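Local coordinates for trichothecene 15-O-acetyltransferase TRI3 (Fusarium sporotrichioides, PDB 3FOT), which transfers an acetyl group to the 15-hydroxyl of trichothecene intermediates on the pathway to T-2 toxin, as a member of the BAHD acyltransferase superfamily, at residues 110-113 against 114-118; 118-121 against 122-126; 136-139 against 140-144; 282-285 against 286-290; 492-495 against 496-499. All blocks are in the same frame, centred on the assembly; numbering follows the deposited sequence.

Contact 1 (110-113 against 114-118)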
loop_
_atom_site.group_PDB
_atom_site.type_symbol
_atom_site.label_atom_id
_atom_site.label_comp_id
_atom_site.label_asym_id
_atom_site.label_seq_id
_atom_site.Cartn_x
_atom_site.Cartn_y
_atom_site.Cartn_z
ATOM N N SER A 110 12.215 -15.569 -16.837
ATOM C CA SER A 110 11.238 -16.650 -17.080
ATOM C C SER A 110 11.700 -17.954 -16.445
ATOM O O SER A 110 12.903 -18.221 -16.401
ATOM C CB SER A 110 11.072 -16.891 -18.566
ATOM O OG SER A 110 10.269 -15.928 -19.138
ATOM N N PRO A 111 10.754 -18.781 -15.957
ATOM C CA PRO A 111 11.143 -20.098 -15.442
ATOM C C PRO A 111 11.875 -20.911 -16.515
ATOM O O PRO A 111 11.491 -20.883 -17.686
ATOM C CB PRO A 111 9.798 -20.758 -15.092
ATOM C CG PRO A 111 8.882 -19.571 -14.804
ATOM C CD PRO A 111 9.302 -18.531 -15.803
ATOM N N GLU A 112 12.940 -21.582 -16.098
ATOM C CA GLU A 112 13.751 -22.417 -16.990
ATOM C C GLU A 112 12.986 -23.628 -17.513
ATOM O O GLU A 112 13.362 -24.220 -18.527
ATOM C CB GLU A 112 15.028 -22.870 -16.277
ATOM C CG GLU A 112 14.807 -23.497 -14.906
ATOM C CD GLU A 112 15.858 -24.536 -14.549
ATOM O OE1 GLU A 112 16.990 -24.146 -14.196
ATOM O OE2 GLU A 112 15.538 -25.747 -14.605
ATOM N N SER A 113 11.926 -24.003 -16.804
ATOM C CA SER A 113 11.098 -25.142 -17.156
ATOM C C SER A 113 9.778 -25.030 -16.421
ATOM O O SER A 113 9.667 -24.306 -15.431
ATOM C CB SER A 113 11.786 -26.454 -16.765
ATOM O OG SER A 113 11.907 -26.585 -15.352
ATOM N N ASN A 114 8.779 -25.766 -16.889
ATOM C CA ASN A 114 7.504 -25.790 -16.206
ATOM C C ASN A 114 7.654 -26.367 -14.776
ATOM O O ASN A 114 6.983 -25.901 -13.846
ATOM C CB ASN A 114 6.431 -26.489 -17.066
ATOM C CG ASN A 114 6.061 -25.685 -18.340
ATOM O OD1 ASN A 114 4.950 -25.143 -18.460
ATOM N ND2 ASN A 114 6.988 -25.613 -19.293
ATOM N N GLU A 115 8.567 -27.323 -14.584
ATOM C CA GLU A 115 8.847 -27.868 -13.243
ATOM C C GLU A 115 9.372 -26.800 -12.279
ATOM O O GLU A 115 8.953 -26.743 -11.122
ATOM C CB GLU A 115 9.839 -29.041 -13.283
ATOM C CG GLU A 115 10.185 -29.578 -11.890
ATOM C CD GLU A 115 11.207 -30.712 -11.912
ATOM O OE1 GLU A 115 11.594 -31.150 -13.016
ATOM O OE2 GLU A 115 11.639 -31.154 -10.825
ATOM N N SER A 116 10.306 -25.982 -12.770
ATOM C CA SER A 116 10.940 -24.909 -11.996
ATOM C C SER A 116 9.878 -23.889 -11.559
ATOM O O SER A 116 9.866 -23.428 -10.418
ATOM C CB SER A 116 11.951 -24.194 -12.893
ATOM O OG SER A 116 12.677 -23.233 -12.160
ATOM N N ALA A 117 8.998 -23.558 -12.494
ATOM C CA ALA A 117 7.874 -22.654 -12.235
ATOM C C ALA A 117 6.970 -23.208 -11.137
ATOM O O ALA A 117 6.550 -22.492 -10.230
ATOM C CB ALA A 117 7.059 -22.445 -13.503
ATOM N N ARG A 118 6.658 -24.498 -11.232
ATOM C CA ARG A 118 5.825 -25.126 -10.228
ATOM C C ARG A 118 6.518 -25.142 -8.868
ATOM O O ARG A 118 5.877 -24.899 -7.846
ATOM C CB ARG A 118 5.422 -26.532 -10.700
ATOM C CG ARG A 118 4.426 -26.503 -11.842
ATOM C CD ARG A 118 3.868 -27.902 -12.180
ATOM N NE ARG A 118 4.860 -28.761 -12.823
ATOM C CZ ARG A 118 4.973 -28.948 -14.137
ATOM N NH1 ARG A 118 5.913 -29.765 -14.606
ATOM N NH2 ARG A 118 4.148 -28.342 -14.986
HETATM O O HOH W 1 13.923 -20.986 -13.048
#
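Two bonds from Ser113 hold the first turn of helix 114-124. Ser113 OG accepts from Ser116 N at 3.1 Å, and Ser113 O accepts from Ala117 N at 3.1 Å along a nearly straight N-H path of 165°. The serine hydroxyl reaches its target because it stands between its own backbone N and carbonyl carbon (chi1 66°), which turns the oxygen back over the turn that follows. Ser116 OG is instead hydrogen-bonded to a water, 2.7 Å away, that accepts from Glu112 N. A side-chain N-cap of this kind is a classic helix start, in which a residue just outside the helix supplies the acceptor that the opening N-H groups cannot find within the helix itself. Here it marks the passage from strand 105-109, by way of a short loop, into helix 114-124.

Beyond these bonds come van der Waals contacts. The aliphatic part of Glu112 lies beside Ser116, its CG 3.5 Å from Ser116 OG, and the carboxylate continues outward on an exposed chain. On the buried side an apolar contact forms where the Pro111 ring meets the methyl of Ala117, both CB and CG of the proline being 3.6 Å from Ala117 CB. Helix 71-88 adds to this patch, with Leu83 against Ala117 and Arg86 against Pro111.

Contact 2 (118-121 against 122-126). With SO4 (sulfate ion), chain J.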
loop_
_atom_site.group_PDB
_atom_site.type_symbol
_atom_site.label_atom_id
_atom_site.label_comp_id
_atom_site.label_asym_id
_atom_site.label_seq_id
_atom_site.Cartn_x
_atom_site.Cartn_y
_atom_site.Cartn_z
ATOM N N ARG A 118 6.658 -24.498 -11.232
ATOM C CA ARG A 118 5.825 -25.126 -10.228
ATOM C C ARG A 118 6.518 -25.142 -8.868
ATOM O O ARG A 118 5.877 -24.899 -7.846
ATOM C CB ARG A 118 5.422 -26.532 -10.700
ATOM C CG ARG A 118 4.426 -26.503 -11.842
ATOM C CD ARG A 118 3.868 -27.902 -12.180
ATOM N NE ARG A 118 4.860 -28.761 -12.823
ATOM C CZ ARG A 118 4.973 -28.948 -14.137
ATOM N NH1 ARG A 118 5.913 -29.765 -14.606
ATOM N NH2 ARG A 118 4.148 -28.342 -14.986
ATOM N N ASP A 119 7.831 -25.403 -8.850
ATOM C CA ASP A 119 8.616 -25.339 -7.615
ATOM C C ASP A 119 8.535 -23.947 -7.006
ATOM O O ASP A 119 8.377 -23.805 -5.800
ATOM C CB ASP A 119 10.094 -25.654 -7.870
ATOM C CG ASP A 119 10.335 -27.101 -8.242
ATOM O OD1 ASP A 119 9.421 -27.925 -8.071
ATOM O OD2 ASP A 119 11.463 -27.385 -8.693
ATOM N N TRP A 120 8.670 -22.926 -7.856
ATOM C CA TRP A 120 8.587 -21.546 -7.403
ATOM C C TRP A 120 7.219 -21.258 -6.730
ATOM O O TRP A 120 7.177 -20.730 -5.619
ATOM C CB TRP A 120 8.847 -20.543 -8.551
ATOM C CG TRP A 120 8.377 -19.140 -8.220
ATOM C CD1 TRP A 120 9.036 -18.198 -7.482
ATOM C CD2 TRP A 120 7.099 -18.562 -8.567
ATOM N NE1 TRP A 120 8.257 -17.066 -7.358
ATOM C CE2 TRP A 120 7.072 -17.254 -8.029
ATOM C CE3 TRP A 120 5.991 -19.023 -9.292
ATOM C CZ2 TRP A 120 5.959 -16.405 -8.164
ATOM C CZ3 TRP A 120 4.877 -18.164 -9.458
ATOM C CH2 TRP A 120 4.877 -16.866 -8.881
ATOM N N ALA A 121 6.127 -21.585 -7.413
ATOM C CA ALA A 121 4.774 -21.323 -6.865
ATOM C C ALA A 121 4.520 -22.067 -5.541
ATOM O O ALA A 121 4.017 -21.492 -4.574
ATOM C CB ALA A 121 3.694 -21.656 -7.920
ATOM N N ARG A 122 4.920 -23.343 -5.484
ATOM C CA ARG A 122 4.814 -24.104 -4.235
ATOM C C ARG A 122 5.552 -23.412 -3.085
ATOM O O ARG A 122 5.069 -23.371 -1.929
ATOM C CB ARG A 122 5.338 -25.525 -4.486
ATOM C CG ARG A 122 5.389 -26.429 -3.267
ATOM C CD ARG A 122 6.091 -27.754 -3.620
ATOM N NE ARG A 122 5.702 -28.208 -4.954
ATOM C CZ ARG A 122 6.563 -28.411 -5.943
ATOM N NH1 ARG A 122 7.874 -28.248 -5.728
ATOM N NH2 ARG A 122 6.117 -28.807 -7.130
ATOM N N GLY A 123 6.717 -22.836 -3.401
ATOM C CA GLY A 123 7.542 -22.121 -2.435
ATOM C C GLY A 123 6.926 -20.845 -1.881
ATOM O O GLY A 123 7.367 -20.355 -0.835
ATOM N N CYS A 124 5.919 -20.306 -2.585
ATOM C CA CYS A 124 5.293 -19.052 -2.199
ATOM C C CYS A 124 3.982 -19.204 -1.424
ATOM O O CYS A 124 3.432 -18.203 -0.964
ATOM C CB CYS A 124 4.976 -18.208 -3.439
ATOM S SG CYS A 124 6.422 -17.602 -4.301
ATOM N N ILE A 125 3.477 -20.427 -1.295
ATOM C CA ILE A 125 2.174 -20.615 -0.653
ATOM C C ILE A 125 2.364 -21.526 0.544
ATOM O O ILE A 125 2.905 -22.623 0.405
ATOM C CB ILE A 125 1.139 -21.269 -1.606
ATOM C CG1 ILE A 125 1.043 -20.541 -2.958
ATOM C CG2 ILE A 125 -0.229 -21.389 -0.919
ATOM C CD1 ILE A 125 0.463 -19.167 -2.908
ATOM N N HIS A 126 1.924 -21.050 1.707
ATOM C CA HIS A 126 2.144 -21.738 2.980
ATOM C C HIS A 126 0.841 -21.901 3.725
ATOM O O HIS A 126 -0.052 -21.074 3.603
ATOM C CB HIS A 126 3.112 -20.906 3.810
ATOM C CG HIS A 126 4.366 -20.581 3.067
ATOM N ND1 HIS A 126 5.309 -21.539 2.770
ATOM C CD2 HIS A 126 4.795 -19.435 2.492
ATOM C CE1 HIS A 126 6.280 -20.988 2.060
ATOM N NE2 HIS A 126 5.999 -19.710 1.890
HETATM S S SO4 J . 4.346 -24.902 3.866
HETATM O O1 SO4 J . 2.871 -24.915 4.029
HETATM O O2 SO4 J . 4.865 -26.209 4.304
HETATM O O3 SO4 J . 4.764 -24.646 2.488
HETATM O O4 SO4 J . 4.964 -23.860 4.695
HETATM O O HOH W 2 7.675 -29.647 -9.142
#
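Asp119 and Arg122 meet side by side, pointing the same way, in a salt bridge between Asp119 OD1 and Arg122 NH1 of 2.8 Å. Their planes are turned 63° apart, and NH1 comes to the oxygen from above the carboxylate plane. The bond is single, OD1 to NH1, and not a flat two-pronged bridge. A water closes the ring, donating to Asp119 OD1 and accepting from Arg122 NH2 at 2.7 Å. The bend at chi3 (-39°) brings the guanidinium back over the helix, where Arg118 O lies beyond one of its faces.

A second contact, four residues apart, involves Trp120 and Cys124. Cys124 SG sits over a face of the indole, 4.0 Å from the centroid of the five-membered ring of Trp120, a sulfur-aromatic contact. With SG beside its own backbone N (chi1 -68°), the thiol is directed back along the helix to the indole. These pairs line the last turns of helix 114-124, which then runs into strand 125-129. Its bonds include Arg122 N to Arg118 O at 3.0 Å and, of the shorter i to i-3 kind near the end, Cys124 N to Ala121 O at 3.0 Å.

Farther out, Arg86 of helix 71-88 makes a cation-pi contact with Trp120, and Leu82 touches both Trp120 and Cys124. At the start of the strand, His126 ND1 donates to two oxygens of a sulfate, O4 at 3.0 Å and O3 at 3.2 Å, an ion probably from the crystallisation liquor that also accepts from Val127 N.

Contact 3 (136-139 against 140-144); sequences DLWS and EMEEG
Leu137 and Met141, one helical turn apart, make the main apolar pair, their side chains crossing obliquely with Leu137 CG 4.0 Å from Met141 SD. The methionine CG stands beside its own backbone N (chi1 -73°) and comes to 3.2 Å from Leu137 O, so its chain leaves close along the helix surface before bending at chi3 to present the sulfur. Leu137 also meets the neighbouring polar side chain, its CD1 lying 4.0 Å from Glu140 CD.

An aromatic and aliphatic contact joins Trp138 to Glu142. Here the touching group is a methylene, Glu142 CG, which approaches the indole obliquely at 3.5 Å from Trp138 NE1, while the carboxylate plane is turned 46° from the ring. That bent glutamate (chi2 -58°) carries its oxygens away from the ring, OE1 to Arg145 and OE2 to Tyr54 and Asn470, and the same Asn470 accepts from Trp138 NE1.

The backbone supplies the regular i to i+4 bonds of helix 134-147, including Met141 N to Leu137 O and Glu142 N to Trp138 O, both 2.8 Å. This helix packs between sheets: Leu137 and Met141 rest on strands 158-163 and 177-184 of the six-stranded sheet, whereas Trp138 and Glu142 turn to strand 277-283 of the four-stranded one.

Charged ends reach beyond the helix. Glu143 runs close to the backbone, with CD 3.3 Å from Ser139 O, and its OE2 forms a salt bridge with Arg278, while Glu140 OE2 does so with Lys132.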
loop_
_atom_site.group_PDB
_atom_site.type_symbol
_atom_site.label_atom_id
_atom_site.label_comp_id
_atom_site.label_asym_id
_atom_site.label_seq_id
_atom_site.Cartn_x
_atom_site.Cartn_y
_atom_site.Cartn_z
ATOM N N ASP A 136 -2.153 -11.488 13.500
ATOM C CA ASP A 136 -1.359 -12.167 14.547
ATOM C C ASP A 136 -0.082 -12.705 13.929
ATOM O O ASP A 136 0.999 -12.574 14.484
ATOM C CB ASP A 136 -2.117 -13.358 15.153
ATOM C CG ASP A 136 -3.230 -12.951 16.097
ATOM O OD1 ASP A 136 -3.263 -11.796 16.557
ATOM O OD2 ASP A 136 -4.098 -13.811 16.362
ATOM N N LEU A 137 -0.217 -13.303 12.755
ATOM C CA LEU A 137 0.935 -13.844 12.042
ATOM C C LEU A 137 1.896 -12.749 11.569
ATOM O O LEU A 137 3.121 -12.912 11.629
ATOM C CB LEU A 137 0.461 -14.686 10.864
ATOM C CG LEU A 137 1.561 -15.327 10.028
ATOM C CD1 LEU A 137 2.473 -16.216 10.886
ATOM C CD2 LEU A 137 0.901 -16.105 8.857
ATOM N N TRP A 138 1.358 -11.622 11.128
ATOM C CA TRP A 138 2.215 -10.482 10.793
ATOM C C TRP A 138 3.104 -10.147 11.997
ATOM O O TRP A 138 4.334 -10.006 11.877
ATOM C CB TRP A 138 1.328 -9.288 10.402
ATOM C CG TRP A 138 2.099 -7.993 10.255
ATOM C CD1 TRP A 138 3.111 -7.757 9.405
ATOM C CD2 TRP A 138 1.905 -6.795 11.004
ATOM N NE1 TRP A 138 3.585 -6.462 9.568
ATOM C CE2 TRP A 138 2.861 -5.858 10.553
ATOM C CE3 TRP A 138 1.016 -6.420 12.015
ATOM C CZ2 TRP A 138 2.939 -4.560 11.053
ATOM C CZ3 TRP A 138 1.093 -5.125 12.524
ATOM C CH2 TRP A 138 2.049 -4.209 12.043
ATOM N N SER A 139 2.466 -10.010 13.160
ATOM C CA SER A 139 3.176 -9.693 14.401
ATOM C C SER A 139 4.295 -10.705 14.643
ATOM O O SER A 139 5.431 -10.340 14.963
ATOM C CB SER A 139 2.198 -9.686 15.585
ATOM O OG SER A 139 1.315 -8.570 15.489
ATOM N N GLU A 140 3.970 -11.981 14.470
ATOM C CA GLU A 140 4.911 -13.046 14.743
ATOM C C GLU A 140 6.074 -12.996 13.759
ATOM O O GLU A 140 7.231 -13.195 14.140
ATOM C CB GLU A 140 4.172 -14.382 14.665
ATOM C CG GLU A 140 5.064 -15.568 14.680
ATOM C CD GLU A 140 4.306 -16.833 14.373
ATOM O OE1 GLU A 140 4.906 -17.718 13.719
ATOM O OE2 GLU A 140 3.123 -16.919 14.771
ATOM N N MET A 141 5.766 -12.707 12.495
ATOM C CA MET A 141 6.775 -12.658 11.459
ATOM C C MET A 141 7.721 -11.480 11.675
ATOM O O MET A 141 8.955 -11.602 11.517
ATOM C CB MET A 141 6.114 -12.584 10.078
ATOM C CG MET A 141 5.496 -13.891 9.651
ATOM S SD MET A 141 4.576 -13.660 8.087
ATOM C CE MET A 141 5.891 -13.319 6.935
ATOM N N GLU A 142 7.153 -10.361 12.092
ATOM C CA GLU A 142 7.974 -9.185 12.360
ATOM C C GLU A 142 8.827 -9.372 13.608
ATOM O O GLU A 142 10.004 -8.996 13.613
ATOM C CB GLU A 142 7.111 -7.935 12.411
ATOM C CG GLU A 142 6.598 -7.558 11.023
ATOM C CD GLU A 142 7.734 -7.314 10.024
ATOM O OE1 GLU A 142 8.794 -6.767 10.419
ATOM O OE2 GLU A 142 7.592 -7.688 8.848
ATOM N N GLU A 143 8.258 -9.991 14.636
ATOM C CA GLU A 143 9.045 -10.356 15.832
ATOM C C GLU A 143 10.162 -11.359 15.477
ATOM O O GLU A 143 11.327 -11.178 15.874
ATOM C CB GLU A 143 8.128 -10.871 16.951
ATOM C CG GLU A 143 7.211 -9.789 17.533
ATOM C CD GLU A 143 5.961 -10.326 18.241
ATOM O OE1 GLU A 143 5.905 -11.550 18.542
ATOM O OE2 GLU A 143 5.025 -9.511 18.490
ATOM N N GLY A 144 9.809 -12.386 14.699
ATOM C CA GLY A 144 10.756 -13.406 14.235
ATOM C C GLY A 144 11.910 -12.884 13.385
ATOM O O GLY A 144 13.045 -13.348 13.538
#

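Contact 4 (282-285 against 286-290)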
loop_
_atom_site.group_PDB
_atom_site.type_symbol
_atom_site.label_atom_id
_atom_site.label_comp_id
_atom_site.label_asym_id
_atom_site.label_seq_id
_atom_site.Cartn_x
_atom_site.Cartn_y
_atom_site.Cartn_z
ATOM N N HIS A 282 -9.053 0.940 13.623
ATOM C CA HIS A 282 -10.422 1.265 14.027
ATOM C C HIS A 282 -11.292 1.103 12.804
ATOM O O HIS A 282 -11.146 1.834 11.841
ATOM C CB HIS A 282 -10.556 2.689 14.555
ATOM C CG HIS A 282 -11.915 2.983 15.095
ATOM N ND1 HIS A 282 -12.988 3.275 14.282
ATOM C CD2 HIS A 282 -12.395 2.962 16.362
ATOM C CE1 HIS A 282 -14.072 3.434 15.025
ATOM N NE2 HIS A 282 -13.738 3.261 16.290
ATOM N N LYS A 283 -12.176 0.116 12.854
ATOM C CA LYS A 283 -13.134 -0.107 11.800
ATOM C C LYS A 283 -14.408 0.661 12.127
ATOM O O LYS A 283 -15.068 0.381 13.136
ATOM C CB LYS A 283 -13.435 -1.601 11.691
ATOM C CG LYS A 283 -12.310 -2.417 11.113
ATOM N N LEU A 284 -14.733 1.641 11.295
ATOM C CA LEU A 284 -16.000 2.362 11.425
ATOM C C LEU A 284 -17.094 1.448 10.889
ATOM O O LEU A 284 -16.865 0.719 9.922
ATOM C CB LEU A 284 -15.972 3.645 10.604
ATOM C CG LEU A 284 -15.064 4.792 11.036
ATOM C CD1 LEU A 284 -15.044 5.863 9.949
ATOM C CD2 LEU A 284 -15.558 5.377 12.351
ATOM N N SER A 285 -18.284 1.480 11.487
ATOM C CA SER A 285 -19.359 0.617 10.980
ATOM C C SER A 285 -19.727 1.095 9.583
ATOM O O SER A 285 -19.446 2.225 9.226
ATOM C CB SER A 285 -20.582 0.655 11.892
ATOM O OG SER A 285 -21.127 1.958 11.902
ATOM N N ALA A 286 -20.370 0.253 8.780
ATOM C CA ALA A 286 -20.907 0.752 7.507
ATOM C C ALA A 286 -21.872 1.934 7.718
ATOM O O ALA A 286 -21.877 2.887 6.939
ATOM C CB ALA A 286 -21.616 -0.377 6.730
ATOM N N ASP A 287 -22.678 1.876 8.780
ATOM C CA ASP A 287 -23.678 2.934 9.014
ATOM C C ASP A 287 -22.979 4.283 9.271
ATOM O O ASP A 287 -23.353 5.335 8.709
ATOM C CB ASP A 287 -24.607 2.570 10.178
ATOM C CG ASP A 287 -25.624 1.490 9.806
ATOM O OD1 ASP A 287 -25.941 1.326 8.609
ATOM O OD2 ASP A 287 -26.101 0.822 10.727
ATOM N N GLU A 288 -21.939 4.234 10.092
ATOM C CA GLU A 288 -21.158 5.434 10.401
ATOM C C GLU A 288 -20.463 5.946 9.168
ATOM O O GLU A 288 -20.403 7.154 8.930
ATOM C CB GLU A 288 -20.103 5.105 11.446
ATOM C CG GLU A 288 -20.659 4.976 12.823
ATOM C CD GLU A 288 -19.724 4.298 13.783
ATOM O OE1 GLU A 288 -18.649 3.780 13.371
ATOM O OE2 GLU A 288 -20.078 4.287 14.982
ATOM N N SER A 289 -19.889 5.023 8.395
ATOM C CA SER A 289 -19.167 5.415 7.189
ATOM C C SER A 289 -20.069 6.054 6.154
ATOM O O SER A 289 -19.703 7.044 5.512
ATOM C CB SER A 289 -18.399 4.218 6.611
ATOM O OG SER A 289 -17.536 3.629 7.592
ATOM N N ILE A 290 -21.270 5.502 5.989
ATOM C CA ILE A 290 -22.199 6.031 5.025
ATOM C C ILE A 290 -22.646 7.443 5.444
ATOM O O ILE A 290 -22.756 8.350 4.606
ATOM C CB ILE A 290 -23.410 5.053 4.883
ATOM C CG1 ILE A 290 -22.962 3.834 4.060
ATOM C CG2 ILE A 290 -24.608 5.753 4.245
ATOM C CD1 ILE A 290 -23.944 2.673 4.121
#
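Ser285 and Glu288 grip each other in both directions. Ser285 OG accepts from Glu288 N at 3.0 Å with an N-H angle of 161°, and Glu288 OE1 in return accepts from Ser285 N at 3.0 Å. This reciprocal pair is a capping box, with Ser285 as the N-cap of helix 286-299. The serine hydroxyl takes the torsion between its backbone N and carbonyl carbon (chi1 64°), which swings it over the first turn. The glutamate, extended beyond CG, reaches past the serine hydroxyl to Ser285 N, so Ser285 OG also lies 3.2 Å from Glu288 CG, and Ser285 N approaches OE1 from above the carboxylate plane, 45° out of it.

Ser285 has a further role through its carbonyl. Its oxygen accepts both Ser289 N at 3.0 Å and Ser289 OG at 2.9 Å, and the two donors arrive from opposite faces of the carbonyl plane. Ser289 OG in turn accepts from Ser487 N in strand 486-494, tying the helix start to the neighbouring strand.

Leu284 supplies the apolar side of the turn. It crosses Glu288 at about a right angle, CD2 lying 3.6 Å from Glu288 OE1, while its CB is 3.4 Å from Ser289 OG; behind it, Val511 of helix 500-516 packs on the same side chain.

With the N-H groups of Ser285, just past strand 277-283, and of Glu288 each served by the other residue's side chain, the chain can turn from strand to helix with these polar groups satisfied, and the carboxylate of Glu288, set near the helix start, is probably stabilised there as an anion.

Contact 5 (492-495 against 496-499)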
loop_
_atom_site.group_PDB
_atom_site.type_symbol
_atom_site.label_atom_id
_atom_site.label_comp_id
_atom_site.label_asym_id
_atom_site.label_seq_id
_atom_site.Cartn_x
_atom_site.Cartn_y
_atom_site.Cartn_z
ATOM N N ILE A 492 -0.080 2.835 11.548
ATOM C CA ILE A 492 1.100 2.008 11.708
ATOM C C ILE A 492 2.186 2.886 12.312
ATOM O O ILE A 492 2.312 4.069 11.965
ATOM C CB ILE A 492 1.573 1.391 10.384
ATOM C CG1 ILE A 492 0.435 0.643 9.694
ATOM C CG2 ILE A 492 2.694 0.411 10.613
ATOM C CD1 ILE A 492 -0.095 1.370 8.533
ATOM N N TYR A 493 2.912 2.307 13.250
ATOM C CA TYR A 493 3.916 3.052 13.978
ATOM C C TYR A 493 5.000 2.090 14.352
ATOM O O TYR A 493 4.832 0.869 14.219
ATOM C CB TYR A 493 3.303 3.716 15.201
ATOM C CG TYR A 493 2.841 2.794 16.295
ATOM C CD1 TYR A 493 3.585 2.655 17.463
ATOM C CD2 TYR A 493 1.642 2.073 16.184
ATOM C CE1 TYR A 493 3.167 1.830 18.473
ATOM C CE2 TYR A 493 1.214 1.254 17.200
ATOM C CZ TYR A 493 1.982 1.140 18.345
ATOM O OH TYR A 493 1.574 0.311 19.369
ATOM N N ASN A 494 6.132 2.629 14.775
ATOM C CA ASN A 494 7.180 1.789 15.300
ATOM C C ASN A 494 7.133 1.857 16.815
ATOM O O ASN A 494 7.092 2.951 17.375
ATOM C CB ASN A 494 8.524 2.245 14.769
ATOM C CG ASN A 494 9.582 1.216 14.998
ATOM O OD1 ASN A 494 10.168 1.163 16.078
ATOM N ND2 ASN A 494 9.774 0.335 14.016
ATOM N N ASP A 495 7.150 0.697 17.482
ATOM C CA ASP A 495 6.929 0.677 18.933
ATOM C C ASP A 495 8.095 1.136 19.805
ATOM O O ASP A 495 7.958 1.176 21.033
ATOM C CB ASP A 495 6.321 -0.640 19.434
ATOM C CG ASP A 495 7.300 -1.803 19.427
ATOM O OD1 ASP A 495 8.495 -1.621 19.136
ATOM O OD2 ASP A 495 6.862 -2.937 19.737
ATOM N N ALA A 496 9.212 1.491 19.174
ATOM C CA ALA A 496 10.272 2.218 19.865
ATOM C C ALA A 496 9.859 3.670 20.114
ATOM O O ALA A 496 10.329 4.303 21.072
ATOM C CB ALA A 496 11.533 2.188 19.055
ATOM N N ASN A 497 8.986 4.186 19.247
ATOM C CA ASN A 497 8.745 5.634 19.173
ATOM C C ASN A 497 7.476 6.102 19.885
ATOM O O ASN A 497 7.383 7.276 20.300
ATOM C CB ASN A 497 8.736 6.096 17.711
ATOM C CG ASN A 497 9.965 5.652 16.944
ATOM O OD1 ASN A 497 9.848 5.138 15.836
ATOM N ND2 ASN A 497 11.160 5.828 17.540
ATOM N N TYR A 498 6.504 5.198 20.004
ATOM C CA TYR A 498 5.245 5.483 20.669
ATOM C C TYR A 498 4.780 4.286 21.481
ATOM O O TYR A 498 5.129 3.149 21.191
ATOM C CB TYR A 498 4.147 5.787 19.637
ATOM C CG TYR A 498 4.500 6.908 18.719
ATOM C CD1 TYR A 498 4.158 8.234 19.039
ATOM C CD2 TYR A 498 5.175 6.660 17.532
ATOM C CE1 TYR A 498 4.484 9.278 18.185
ATOM C CE2 TYR A 498 5.504 7.701 16.668
ATOM C CZ TYR A 498 5.158 9.000 16.998
ATOM O OH TYR A 498 5.493 10.035 16.153
ATOM N N THR A 499 3.962 4.561 22.482
ATOM C CA THR A 499 3.245 3.488 23.162
ATOM C C THR A 499 1.962 3.185 22.389
ATOM O O THR A 499 1.451 4.046 21.663
ATOM C CB THR A 499 2.885 3.852 24.617
ATOM O OG1 THR A 499 1.938 4.924 24.630
ATOM C CG2 THR A 499 4.139 4.276 25.394
#
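Tyr493 and Tyr498 slide past each other in opposite directions and do not stack face to face. At the edge of the Tyr493 ring, near its plane, lies Tyr498 O, 3.6 Å from Tyr493 CE1, and Tyr493 CD1 lies 3.9 Å from Tyr498 CB. The Tyr498 ring has Asn494 O at its own edge, while Tyr493 CB comes to it obliquely. Tyr493 has CG between its backbone N and carbonyl carbon (chi1 68°), which lays the ring along the chain that follows the turn.

The two amide planes of Asn494 and Asn497 are 41° apart, and the side chains cross, with Asn497 OD1 3.4 Å from Asn494 CB. The Asn494 side chain also serves the turn directly: Asn494 OD1 accepts from Ala496 N at 3.3 Å, an Asx turn, and OD1 additionally takes a bond from Ala275 N. A second bond, Asn497 N to Asn494 O at 2.9 Å, closes a beta turn, with the donor above the carbonyl plane. Asn497 ND2 donates outward to Gln271 and Gly273.

This turn carries the chain from the end of strand 486-494 to helix 500-516, whose N-cap is Thr499. Strand 277-283 runs antiparallel beside strand 486-494 and meets Tyr493 through Arg278 and Val280; Arg278 also makes a salt bridge with Asp495 OD2. Val503 of helix 500-516 packs against both tyrosines, and Tyr498 OH is hydrogen-bonded to Pro474 O, in a neighbouring loop.

All five contacts are local, and each is partly buried. Contacts 1 and 4 are helix starts governed by a serine N-cap, but 4 adds a reciprocal glutamate, making a capping box, where in 1 no glutamate returns the bond. Contact 2 continues the helix of contact 1, sharing Arg118, and combines a salt bridge among exposed groups with packing on helix 71-88. Contact 3, the nearest of the five to the centre of the chain, lies wholly within a helix and joins an apolar pair facing the six-stranded sheet to outlying salt bridges. Contacts 4 and 5 reach neighbouring strands of one sheet, and contacts 3 and 5, about 15 Å apart between centres, both send an acid to Arg278.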